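Local coordinates for conserved hypothetical protein (Methanosarcina mazei, PDB 2NR4) that binds flavin mononucleotide and belongs to an FMN-binding family built on a beta-barrel, but is otherwise of unknown function, at residues Asp83-Phe92 with Ala199-Ala210. Sequence-based numbering, arbitrary orientation.
With FMN (flavin mononucleotide), chain C.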
ATOM      1  N   ASP A  83       5.999  -7.845  -0.881  1.00 25.26           N
ATOM      2  CA  ASP A  83       5.565  -9.225  -0.778  1.00 24.80           C
ATOM      3  C   ASP A  83       4.977  -9.544   0.607  1.00 23.33           C
ATOM      4  O   ASP A  83       5.693  -9.488   1.606  1.00 24.06           O
ATOM      5  CB  ASP A  83       6.775 -10.112  -1.073  1.00 25.06           C
ATOM      6  CG  ASP A  83       6.459 -11.581  -0.996  1.00 29.12           C
ATOM      7  OD1 ASP A  83       5.247 -12.005  -1.048  1.00 32.05           O
ATOM      8  OD2 ASP A  83       7.468 -12.316  -0.899  1.00 30.30           O
ATOM      9  N   PRO A  84       3.671  -9.875   0.677  1.00 23.38           N
ATOM     10  CA  PRO A  84       3.065 -10.063   1.995  1.00 23.88           C
ATOM     11  C   PRO A  84       3.602 -11.340   2.671  1.00 23.96           C
ATOM     12  O   PRO A  84       3.603 -11.422   3.884  1.00 24.21           O
ATOM     13  CB  PRO A  84       1.575 -10.195   1.664  1.00 24.44           C
ATOM     14  CG  PRO A  84       1.595 -10.802   0.268  1.00 24.62           C
ATOM     15  CD  PRO A  84       2.692 -10.074  -0.408  1.00 23.28           C
ATOM     16  N   ILE A  85       4.012 -12.324   1.870  1.00 25.00           N
ATOM     17  CA  ILE A  85       4.656 -13.550   2.410  1.00 27.09           C
ATOM     18  C   ILE A  85       5.896 -13.237   3.256  1.00 26.62           C
ATOM     19  O   ILE A  85       6.033 -13.697   4.388  1.00 26.43           O
ATOM     20  CB  ILE A  85       4.948 -14.602   1.313  1.00 26.19           C
ATOM     21  CG1 ILE A  85       3.621 -15.163   0.745  1.00 26.79           C
ATOM     22  CG2 ILE A  85       5.778 -15.767   1.934  1.00 28.82           C
ATOM     23  CD1 ILE A  85       3.791 -15.992  -0.548  1.00 29.61           C
ATOM     24  N   LEU A  86       6.791 -12.414   2.715  1.00 29.16           N
ATOM     25  CA  LEU A  86       7.999 -12.000   3.461  1.00 28.65           C
ATOM     26  C   LEU A  86       7.684 -11.207   4.721  1.00 29.06           C
ATOM     27  O   LEU A  86       8.299 -11.411   5.789  1.00 27.58           O
ATOM     28  CB  LEU A  86       8.946 -11.267   2.519  1.00 29.21           C
ATOM     29  CG  LEU A  86      10.463 -11.230   2.662  1.00 32.00           C
ATOM     30  CD1 LEU A  86      11.062 -12.624   3.037  1.00 32.20           C
ATOM     31  CD2 LEU A  86      11.007 -10.746   1.342  1.00 30.85           C
ATOM     32  N   PHE A  87       6.691 -10.318   4.662  1.00 28.18           N
ATOM     33  CA  PHE A  87       6.232  -9.694   5.884  1.00 27.23           C
ATOM     34  C   PHE A  87       5.825 -10.641   6.992  1.00 26.99           C
ATOM     35  O   PHE A  87       6.137 -10.436   8.165  1.00 26.13           O
ATOM     36  CB  PHE A  87       5.024  -8.751   5.613  1.00 28.88           C
ATOM     37  CG  PHE A  87       5.383  -7.323   5.597  1.00 26.24           C
ATOM     38  CD1 PHE A  87       5.424  -6.599   6.779  1.00 31.60           C
ATOM     39  CD2 PHE A  87       5.692  -6.691   4.404  1.00 32.35           C
ATOM     40  CE1 PHE A  87       5.761  -5.280   6.765  1.00 30.56           C
ATOM     41  CE2 PHE A  87       6.032  -5.373   4.403  1.00 29.91           C
ATOM     42  CZ  PHE A  87       6.076  -4.683   5.598  1.00 28.15           C
ATOM     43  N   VAL A  88       5.035 -11.650   6.639  1.00 26.17           N
ATOM     44  CA  VAL A  88       4.497 -12.524   7.643  1.00 25.53           C
ATOM     45  C   VAL A  88       5.625 -13.443   8.108  1.00 25.17           C
ATOM     46  O   VAL A  88       5.773 -13.662   9.287  1.00 25.93           O
ATOM     47  CB  VAL A  88       3.291 -13.322   7.116  1.00 25.37           C
ATOM     48  CG1 VAL A  88       2.858 -14.388   8.110  1.00 26.37           C
ATOM     49  CG2 VAL A  88       2.091 -12.367   6.831  1.00 24.60           C
ATOM     50  N   ARG A  89       6.424 -13.941   7.183  1.00 25.24           N
ATOM     51  CA  ARG A  89       7.562 -14.800   7.572  1.00 26.63           C
ATOM     52  C   ARG A  89       8.528 -14.063   8.488  1.00 26.69           C
ATOM     53  O   ARG A  89       9.007 -14.635   9.471  1.00 27.46           O
ATOM     54  CB  ARG A  89       8.303 -15.287   6.334  1.00 26.30           C
ATOM     55  CG  ARG A  89       7.502 -16.323   5.522  1.00 27.40           C
ATOM     56  CD  ARG A  89       8.345 -16.981   4.452  1.00 31.74           C
ATOM     57  NE  ARG A  89       9.594 -17.492   5.024  1.00 29.37           N
ATOM     58  CZ  ARG A  89      10.819 -17.184   4.603  1.00 32.16           C
ATOM     59  NH1 ARG A  89      11.020 -16.373   3.564  1.00 31.03           N
ATOM     60  NH2 ARG A  89      11.867 -17.710   5.248  1.00 31.94           N
ATOM     61  N   SER A  90       8.833 -12.799   8.177  1.00 25.38           N
ATOM     62  CA  SER A  90       9.758 -12.071   9.058  1.00 26.12           C
ATOM     63  C   SER A  90       9.130 -11.750  10.416  1.00 26.56           C
ATOM     64  O   SER A  90       9.820 -11.492  11.399  1.00 24.06           O
ATOM     65  CB  SER A  90      10.282 -10.810   8.388  1.00 26.28           C
ATOM     66  OG  SER A  90       9.226  -9.897   8.242  1.00 28.82           O
ATOM     67  N   THR A  91       7.804 -11.732  10.490  1.00 27.56           N
ATOM     68  CA  THR A  91       7.155 -11.459  11.766  1.00 29.27           C
ATOM     69  C   THR A  91       7.165 -12.655  12.686  1.00 30.98           C
ATOM     70  O   THR A  91       7.428 -12.516  13.874  1.00 31.74           O
ATOM     71  CB  THR A  91       5.665 -11.041  11.584  1.00 29.69           C
ATOM     72  OG1 THR A  91       5.607  -9.874  10.788  1.00 30.15           O
ATOM     73  CG2 THR A  91       4.978 -10.799  12.947  1.00 29.31           C
ATOM     74  N   PHE A  92       6.841 -13.828  12.146  1.00 33.09           N
ATOM     75  CA  PHE A  92       6.575 -15.005  12.963  1.00 35.94           C
ATOM     76  C   PHE A  92       7.644 -16.068  12.881  1.00 37.74           C
ATOM     77  O   PHE A  92       7.534 -17.109  13.557  1.00 38.79           O
ATOM     78  CB  PHE A  92       5.233 -15.633  12.575  1.00 35.67           C
ATOM     79  CG  PHE A  92       4.059 -14.736  12.848  1.00 37.72           C
ATOM     80  CD1 PHE A  92       3.658 -14.464  14.160  1.00 38.81           C
ATOM     81  CD2 PHE A  92       3.374 -14.141  11.805  1.00 36.63           C
ATOM     82  CE1 PHE A  92       2.583 -13.594  14.411  1.00 38.68           C
ATOM     83  CE2 PHE A  92       2.319 -13.284  12.056  1.00 37.46           C
ATOM     84  CZ  PHE A  92       1.922 -13.025  13.346  1.00 37.41           C
ATOM     85  N   ALA A 199      -0.478 -14.527  -3.344  1.00 30.35           N
ATOM     86  CA  ALA A 199       0.507 -14.227  -2.300  1.00 29.11           C
ATOM     87  C   ALA A 199      -0.156 -13.826  -0.979  1.00 29.34           C
ATOM     88  O   ALA A 199       0.237 -14.313   0.094  1.00 27.93           O
ATOM     89  CB  ALA A 199       1.480 -13.145  -2.758  1.00 29.50           C
ATOM     90  N   GLU A 200      -1.170 -12.952  -1.050  1.00 28.67           N
ATOM     91  CA  GLU A 200      -1.935 -12.605   0.150  1.00 29.26           C
ATOM     92  C   GLU A 200      -2.642 -13.782   0.801  1.00 30.38           C
ATOM     93  O   GLU A 200      -2.688 -13.911   2.036  1.00 28.27           O
ATOM     94  CB  GLU A 200      -2.953 -11.498  -0.134  1.00 29.43           C
ATOM     95  CG  GLU A 200      -2.318 -10.136  -0.335  1.00 28.68           C
ATOM     96  CD  GLU A 200      -1.682  -9.946  -1.684  1.00 33.23           C
ATOM     97  OE1 GLU A 200      -2.097 -10.638  -2.647  1.00 30.06           O
ATOM     98  OE2 GLU A 200      -0.752  -9.096  -1.782  1.00 34.68           O
ATOM     99  N   LYS A 201      -3.216 -14.643  -0.033  1.00 30.25           N
ATOM    100  CA  LYS A 201      -3.945 -15.777   0.506  1.00 32.02           C
ATOM    101  C   LYS A 201      -2.983 -16.748   1.195  1.00 30.10           C
ATOM    102  O   LYS A 201      -3.308 -17.252   2.266  1.00 31.52           O
ATOM    103  CB  LYS A 201      -4.846 -16.419  -0.556  1.00 31.43           C
ATOM    104  CG  LYS A 201      -5.986 -15.478  -1.037  1.00 34.72           C
ATOM    105  CD  LYS A 201      -6.741 -16.127  -2.234  1.00 36.11           C
ATOM    106  CE  LYS A 201      -7.665 -15.141  -2.947  1.00 39.32           C
ATOM    107  NZ  LYS A 201      -8.207 -15.729  -4.223  1.00 44.03           N
ATOM    108  N   LYS A 202      -1.794 -16.931   0.625  1.00 29.39           N
ATOM    109  CA  LYS A 202      -0.704 -17.700   1.258  1.00 30.58           C
ATOM    110  C   LYS A 202      -0.215 -17.058   2.565  1.00 28.80           C
ATOM    111  O   LYS A 202       0.030 -17.753   3.560  1.00 27.73           O
ATOM    112  CB  LYS A 202       0.495 -17.871   0.304  1.00 30.24           C
ATOM    113  CG  LYS A 202       0.324 -18.888  -0.817  1.00 34.50           C
ATOM    114  CD  LYS A 202       1.701 -19.329  -1.389  1.00 35.82           C
ATOM    115  CE  LYS A 202       1.672 -19.357  -2.940  1.00 42.56           C
ATOM    116  NZ  LYS A 202       0.404 -19.991  -3.434  1.00 45.63           N
ATOM    117  N   ALA A 203      -0.092 -15.722   2.566  1.00 26.68           N
ATOM    118  CA  ALA A 203       0.313 -14.977   3.766  1.00 26.69           C
ATOM    119  C   ALA A 203      -0.647 -15.166   4.930  1.00 26.41           C
ATOM    120  O   ALA A 203      -0.223 -15.420   6.051  1.00 25.52           O
ATOM    121  CB  ALA A 203       0.496 -13.482   3.451  1.00 25.10           C
ATOM    122  N   MET A 204      -1.948 -15.086   4.655  1.00 27.72           N
ATOM    123  CA  MET A 204      -2.949 -15.317   5.685  1.00 29.42           C
ATOM    124  C   MET A 204      -2.844 -16.714   6.258  1.00 30.49           C
ATOM    125  O   MET A 204      -2.945 -16.889   7.467  1.00 31.57           O
ATOM    126  CB  MET A 204      -4.362 -15.088   5.143  1.00 30.02           C
ATOM    127  CG  MET A 204      -4.761 -13.630   5.043  1.00 30.31           C
ATOM    128  SD  MET A 204      -4.549 -12.623   6.546  1.00 28.28           S
ATOM    129  CE  MET A 204      -5.483 -13.433   7.714  1.00 23.65           C
ATOM    130  N   LYS A 205      -2.628 -17.708   5.407  1.00 31.40           N
ATOM    131  CA  LYS A 205      -2.450 -19.089   5.870  1.00 33.45           C
ATOM    132  C   LYS A 205      -1.267 -19.184   6.839  1.00 32.64           C
ATOM    133  O   LYS A 205      -1.341 -19.872   7.869  1.00 32.46           O
ATOM    134  CB  LYS A 205      -2.238 -20.023   4.680  1.00 33.52           C
ATOM    135  CG  LYS A 205      -3.093 -21.321   4.704  1.00 38.92           C
ATOM    136  CD  LYS A 205      -2.958 -22.109   3.381  1.00 37.59           C
ATOM    137  CE  LYS A 205      -4.302 -22.707   2.905  1.00 45.09           C
ATOM    138  NZ  LYS A 205      -4.494 -24.197   3.092  1.00 44.99           N
ATOM    139  N   LEU A 206      -0.183 -18.467   6.536  1.00 31.28           N
ATOM    140  CA  LEU A 206       0.959 -18.439   7.439  1.00 31.38           C
ATOM    141  C   LEU A 206       0.661 -17.819   8.795  1.00 31.34           C
ATOM    142  O   LEU A 206       1.225 -18.258   9.820  1.00 31.37           O
ATOM    143  CB  LEU A 206       2.180 -17.786   6.785  1.00 31.16           C
ATOM    144  CG  LEU A 206       2.809 -18.487   5.569  1.00 31.72           C
ATOM    145  CD1 LEU A 206       4.037 -17.688   5.165  1.00 30.17           C
ATOM    146  CD2 LEU A 206       3.219 -19.949   5.859  1.00 33.44           C
ATOM    147  N   ILE A 207      -0.184 -16.785   8.822  1.00 30.77           N
ATOM    148  CA  ILE A 207      -0.609 -16.170  10.094  1.00 31.04           C
ATOM    149  C   ILE A 207      -1.362 -17.173  10.983  1.00 33.83           C
ATOM    150  O   ILE A 207      -1.093 -17.265  12.199  1.00 33.03           O
ATOM    151  CB  ILE A 207      -1.450 -14.856   9.896  1.00 31.27           C
ATOM    152  CG1 ILE A 207      -0.547 -13.736   9.364  1.00 29.70           C
ATOM    153  CG2 ILE A 207      -2.015 -14.388  11.215  1.00 30.65           C
ATOM    154  CD1 ILE A 207      -1.260 -12.510   8.745  1.00 29.65           C
ATOM    155  N   TYR A 208      -2.294 -17.892  10.356  1.00 35.58           N
ATOM    156  CA  TYR A 208      -3.093 -18.936  10.999  1.00 38.83           C
ATOM    157  C   TYR A 208      -2.216 -20.054  11.576  1.00 40.20           C
ATOM    158  O   TYR A 208      -2.318 -20.359  12.777  1.00 40.28           O
ATOM    159  CB  TYR A 208      -4.129 -19.471  10.009  1.00 39.83           C
ATOM    160  CG  TYR A 208      -5.372 -18.627   9.946  1.00 41.84           C
ATOM    161  CD1 TYR A 208      -5.328 -17.298   9.545  1.00 43.75           C
ATOM    162  CD2 TYR A 208      -6.606 -19.163  10.276  1.00 46.62           C
ATOM    163  CE1 TYR A 208      -6.471 -16.526   9.483  1.00 44.37           C
ATOM    164  CE2 TYR A 208      -7.769 -18.389  10.214  1.00 46.95           C
ATOM    165  CZ  TYR A 208      -7.690 -17.067   9.824  1.00 44.53           C
ATOM    166  OH  TYR A 208      -8.841 -16.291   9.774  1.00 44.72           O
ATOM    167  N   GLU A 209      -1.351 -20.632  10.730  1.00 41.18           N
ATOM    168  CA  GLU A 209      -0.338 -21.607  11.168  1.00 42.61           C
ATOM    169  C   GLU A 209       0.512 -21.098  12.339  1.00 42.82           C
ATOM    170  O   GLU A 209       0.778 -21.848  13.275  1.00 42.92           O
ATOM    171  CB  GLU A 209       0.580 -22.022  10.019  1.00 42.41           C
ATOM    172  CG  GLU A 209      -0.094 -22.757   8.882  1.00 43.19           C
ATOM    173  CD  GLU A 209       0.833 -22.971   7.677  1.00 44.16           C
ATOM    174  OE1 GLU A 209       2.078 -22.832   7.810  1.00 46.71           O
ATOM    175  OE2 GLU A 209       0.303 -23.268   6.583  1.00 48.50           O
ATOM    176  N   ALA A 210       0.938 -19.837  12.293  1.00 42.33           N
ATOM    177  CA  ALA A 210       1.733 -19.255  13.374  1.00 42.45           C
ATOM    178  C   ALA A 210       0.947 -19.186  14.680  1.00 43.01           C
ATOM    179  O   ALA A 210       1.531 -19.270  15.767  1.00 42.91           O
ATOM    180  CB  ALA A 210       2.237 -17.865  13.000  1.00 42.48           C
TER
HETATM  181  N1  FMN C 401       7.916  -3.657  16.467  1.00 42.32           N
HETATM  182  C2  FMN C 401       8.643  -2.588  16.946  1.00 42.50           C
HETATM  183  O2  FMN C 401       9.346  -2.754  17.939  1.00 42.87           O
HETATM  184  N3  FMN C 401       8.552  -1.353  16.339  1.00 41.66           N
HETATM  185  C4  FMN C 401       7.746  -1.181  15.225  1.00 41.68           C
HETATM  186  O4  FMN C 401       7.818  -0.162  14.549  1.00 36.64           O
HETATM  187  C4A FMN C 401       7.018  -2.260  14.730  1.00 41.99           C
HETATM  188  N5  FMN C 401       6.197  -2.112  13.623  1.00 43.22           N
HETATM  189  C5A FMN C 401       5.485  -3.190  13.116  1.00 42.42           C
HETATM  190  C6  FMN C 401       4.675  -3.025  11.985  1.00 42.13           C
HETATM  191  C7  FMN C 401       3.961  -4.097  11.469  1.00 42.39           C
HETATM  192  C7M FMN C 401       3.050  -3.858  10.298  1.00 43.75           C
HETATM  193  C8  FMN C 401       4.047  -5.350  12.112  1.00 42.66           C
HETATM  194  C8M FMN C 401       3.440  -6.566  11.519  1.00 40.74           C
HETATM  195  C9  FMN C 401       4.850  -5.524  13.248  1.00 42.18           C
HETATM  196  C9A FMN C 401       5.585  -4.432  13.745  1.00 42.19           C
HETATM  197  N10 FMN C 401       6.398  -4.576  14.870  1.00 41.98           N
HETATM  198  C10 FMN C 401       7.108  -3.500  15.362  1.00 42.45           C
HETATM  199  C1' FMN C 401       6.388  -5.857  15.648  1.00 41.97           C
HETATM  200  C2' FMN C 401       7.602  -6.681  15.233  1.00 43.31           C
HETATM  201  O2' FMN C 401       7.637  -6.796  13.836  1.00 42.11           O
HETATM  202  C3' FMN C 401       7.449  -8.069  15.808  1.00 44.64           C
HETATM  203  O3' FMN C 401       7.434  -7.969  17.221  1.00 44.23           O
HETATM  204  C4' FMN C 401       8.553  -9.001  15.310  1.00 42.08           C
HETATM  205  O4' FMN C 401       8.139 -10.293  15.678  1.00 47.31           O
HETATM  206  C5' FMN C 401       9.917  -8.673  15.932  1.00 42.16           C
HETATM  207  O5' FMN C 401      10.817  -9.744  15.738  1.00 39.45           O
HETATM  208  P   FMN C 401      12.391  -9.722  16.135  1.00 40.26           P
HETATM  209  O1P FMN C 401      12.458 -10.313  17.553  1.00 38.38           O
HETATM  210  O2P FMN C 401      12.871  -8.253  16.192  1.00 31.16           O
HETATM  211  O3P FMN C 401      13.122 -10.642  15.154  1.00 36.38           O
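Ile85 is a knob in a hole formed by Ala199, Lys202, Ala203 and Leu206. With CG1 beside its own backbone N (chi1 -67°), that branch passes Ala199 O, with CG1 3.5 Å from it, and lays CD1 on Lys202 CB, while CG2 meets Leu206 CD1. Cut back to an alanine, Ile85 would probably leave much of that hole empty and take from Leu206 CD1 one of its apolar neighbours. One turn on, Val88 splits its branches: CG1, anti to the backbone N, touches Leu206 CB and Ile207 CG1, each at 3.7 Å, and CG2 faces Ala203 CB. At the far end Phe92 offers a ring face to Ala210 CB, a CH-pi contact 4.1 Å from the ring centroid; Ile207 CG1 comes in obliquely at Phe92 CE2. Pro84 starts the row, its CG 3.8 Å from Ala199 CB and 3.6 Å from Glu200 OE2. The segment axes come within 8.5 Å at their closest, inclined by 14°, consistent with the small alanines, above all Ala203, facing helix 84-92. Asp83 N-caps helix 84-92 through OD1, which takes Ile85 N from above the carboxylate plane. Arg89 lays CG along Leu206 CD1 and sends its guanidinium to a salt bridge with Glu99. Helix 84-92 lies between the barrel and the C-terminal helices: Thr91 O accepts from FMN O4' and Phe87 packs on Pro46 of strand 43-51, while Val88 and Ile207 both touch Thr167 of helix 158-176, and Met204 turns to helix 179-195.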